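PDB 5O9X: phosphoacetylglucosamine mutase from Aspergillus lentulus, which interconverts N-acetylglucosamine 6-phosphate and N-acetylglucosamine 1-phosphate, a step on the route to UDP-N-acetylglucosamine. Local coordinates for residues K79-G85 and L167-R172. The protein carries 1 engineered substitution. Sequence-based numbering, arbitrary orientation.
Sequences KLVDPMG and LHYVVR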
# COMPACT_ATOMS: atom_id res chain seq x y z
N LYS A 79 -1.57 4.85 -11.04
CA LYS A 79 -0.34 4.12 -10.62
C LYS A 79 0.27 3.14 -11.64
O LYS A 79 -0.45 2.23 -12.13
CB LYS A 79 -0.72 3.26 -9.44
CG LYS A 79 0.50 3.11 -8.57
CD LYS A 79 0.19 2.39 -7.29
CE LYS A 79 0.17 0.91 -7.53
NZ LYS A 79 0.03 0.28 -6.19
N LEU A 80 1.57 3.28 -11.94
CA LEU A 80 2.23 2.28 -12.80
C LEU A 80 2.82 1.03 -12.05
O LEU A 80 3.36 1.14 -10.94
CB LEU A 80 3.24 2.93 -13.72
CG LEU A 80 2.46 3.82 -14.68
CD1 LEU A 80 2.82 5.29 -14.45
CD2 LEU A 80 2.78 3.34 -16.09
N VAL A 81 2.72 -0.12 -12.69
CA VAL A 81 3.14 -1.41 -12.12
C VAL A 81 4.17 -2.05 -13.07
O VAL A 81 3.85 -2.33 -14.20
CB VAL A 81 1.96 -2.41 -11.88
CG1 VAL A 81 2.48 -3.69 -11.15
CG2 VAL A 81 0.87 -1.74 -11.05
N ASP A 82 5.36 -2.32 -12.56
CA ASP A 82 6.47 -2.92 -13.36
C ASP A 82 6.26 -4.45 -13.40
O ASP A 82 5.41 -5.02 -12.65
CB ASP A 82 7.83 -2.54 -12.76
CG ASP A 82 8.54 -1.40 -13.50
OD1 ASP A 82 8.18 -1.06 -14.62
OD2 ASP A 82 9.53 -0.83 -12.97
N PRO A 83 7.09 -5.16 -14.21
CA PRO A 83 6.68 -6.52 -14.56
C PRO A 83 6.53 -7.51 -13.42
O PRO A 83 5.77 -8.46 -13.60
CB PRO A 83 7.84 -6.98 -15.50
CG PRO A 83 8.13 -5.67 -16.24
CD PRO A 83 8.26 -4.74 -15.04
N MET A 84 7.25 -7.34 -12.31
CA MET A 84 7.20 -8.35 -11.23
C MET A 84 6.25 -7.90 -10.11
O MET A 84 6.22 -8.48 -9.02
CB MET A 84 8.63 -8.76 -10.75
CG MET A 84 9.40 -9.58 -11.82
SD MET A 84 8.49 -11.11 -12.28
CE MET A 84 8.73 -12.12 -10.81
N GLY A 85 5.49 -6.86 -10.39
CA GLY A 85 4.48 -6.40 -9.41
C GLY A 85 4.95 -5.24 -8.58
O GLY A 85 4.18 -4.71 -7.80
N LEU A 167 -4.66 -6.24 -9.44
CA LEU A 167 -3.96 -5.80 -10.65
C LEU A 167 -2.43 -6.15 -10.57
O LEU A 167 -1.87 -6.70 -11.52
CB LEU A 167 -4.29 -4.28 -10.96
CG LEU A 167 -3.50 -4.04 -12.23
CD1 LEU A 167 -4.08 -4.51 -13.57
CD2 LEU A 167 -2.73 -2.76 -12.25
N HIS A 168 -1.73 -5.81 -9.46
CA HIS A 168 -0.31 -6.23 -9.31
C HIS A 168 -0.09 -7.76 -9.49
O HIS A 168 0.91 -8.24 -10.12
CB HIS A 168 0.14 -5.87 -7.89
CG HIS A 168 0.52 -4.44 -7.72
ND1 HIS A 168 -0.41 -3.42 -7.68
CD2 HIS A 168 1.74 -3.85 -7.59
CE1 HIS A 168 0.22 -2.28 -7.46
NE2 HIS A 168 1.53 -2.51 -7.44
N TYR A 169 -0.99 -8.53 -8.90
CA TYR A 169 -1.01 -10.01 -9.05
C TYR A 169 -1.11 -10.43 -10.52
O TYR A 169 -0.33 -11.29 -10.96
CB TYR A 169 -2.17 -10.66 -8.19
CG TYR A 169 -2.49 -12.05 -8.59
CD1 TYR A 169 -1.82 -13.16 -7.93
CD2 TYR A 169 -3.38 -12.32 -9.62
CE1 TYR A 169 -2.12 -14.48 -8.29
CE2 TYR A 169 -3.65 -13.64 -10.00
CZ TYR A 169 -3.01 -14.70 -9.35
OH TYR A 169 -3.29 -16.03 -9.74
N VAL A 170 -2.03 -9.81 -11.28
CA VAL A 170 -2.25 -10.13 -12.71
C VAL A 170 -0.97 -9.84 -13.54
O VAL A 170 -0.60 -10.65 -14.38
CB VAL A 170 -3.45 -9.36 -13.32
CG1 VAL A 170 -3.52 -9.52 -14.85
CG2 VAL A 170 -4.74 -9.87 -12.72
N VAL A 171 -0.37 -8.67 -13.32
CA VAL A 171 0.90 -8.28 -13.98
C VAL A 171 2.00 -9.36 -13.76
O VAL A 171 2.55 -9.87 -14.74
CB VAL A 171 1.42 -6.90 -13.51
CG1 VAL A 171 2.80 -6.63 -14.20
CG2 VAL A 171 0.37 -5.79 -13.92
N ARG A 172 2.31 -9.67 -12.50
CA ARG A 172 3.27 -10.74 -12.13
C ARG A 172 2.89 -12.08 -12.80
O ARG A 172 3.73 -12.70 -13.48
CB ARG A 172 3.45 -10.86 -10.64
CG ARG A 172 4.59 -11.78 -10.30
CD ARG A 172 4.79 -11.78 -8.83
NE ARG A 172 5.96 -12.55 -8.41
CZ ARG A 172 6.51 -12.42 -7.20
NH1 ARG A 172 5.99 -11.57 -6.32
NH2 ARG A 172 7.58 -13.13 -6.85
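Val81 and His168 meet at the centre of a buried helix-on-sheet contact in the alpha/beta/alpha domain I of this phosphohexomutase, where helix 164-176 lies over the end of strand 75-81 and the type I turn that follows, Asp82 to Gly85. Strand and helix segments run in roughly the same direction, their axes 29° apart and 9.8 Å from each other at closest approach. The two methyls of Val81 carry the apolar part. CG2 sits over one face of the His168 imidazole as a CH-pi contact, 3.8 Å from the ring centroid, and also touches Leu167 CD2. CG1, set anti to the backbone N (chi1 -174°), touches the same ring at CD2 (3.6 Å) and lies 4.1 Å from Val171 CG2. Gly85 O and Lys79 CE lie at the imidazole edge, in spacing modelled too tightly to be read as bonding; ND1 donates back to the carbonyl of Thr164, a bond that limits rotation of the ring. Further along, Val171 CG1 packs against the backbone carbonyls of Asp82 and Pro83, 3.4 Å from Asp82 O, which also accepts the Gly85 N-H. At the partly exposed margin, the twice-bent Met84 chain brings CE obliquely to 3.7 Å from NE of the extended Arg172, whose guanidinium makes a cation-pi contact with Tyr183. With no clear hydrogen bond joining the segments, methyl-to-ring and methyl-to-methyl contacts dominate, and turn carbonyls lie against helix side chains; the side chain of Lys79 lies about 6 Å from the bound glucose 1,6-bisphosphate, so its charge may be felt in the ligand pocket.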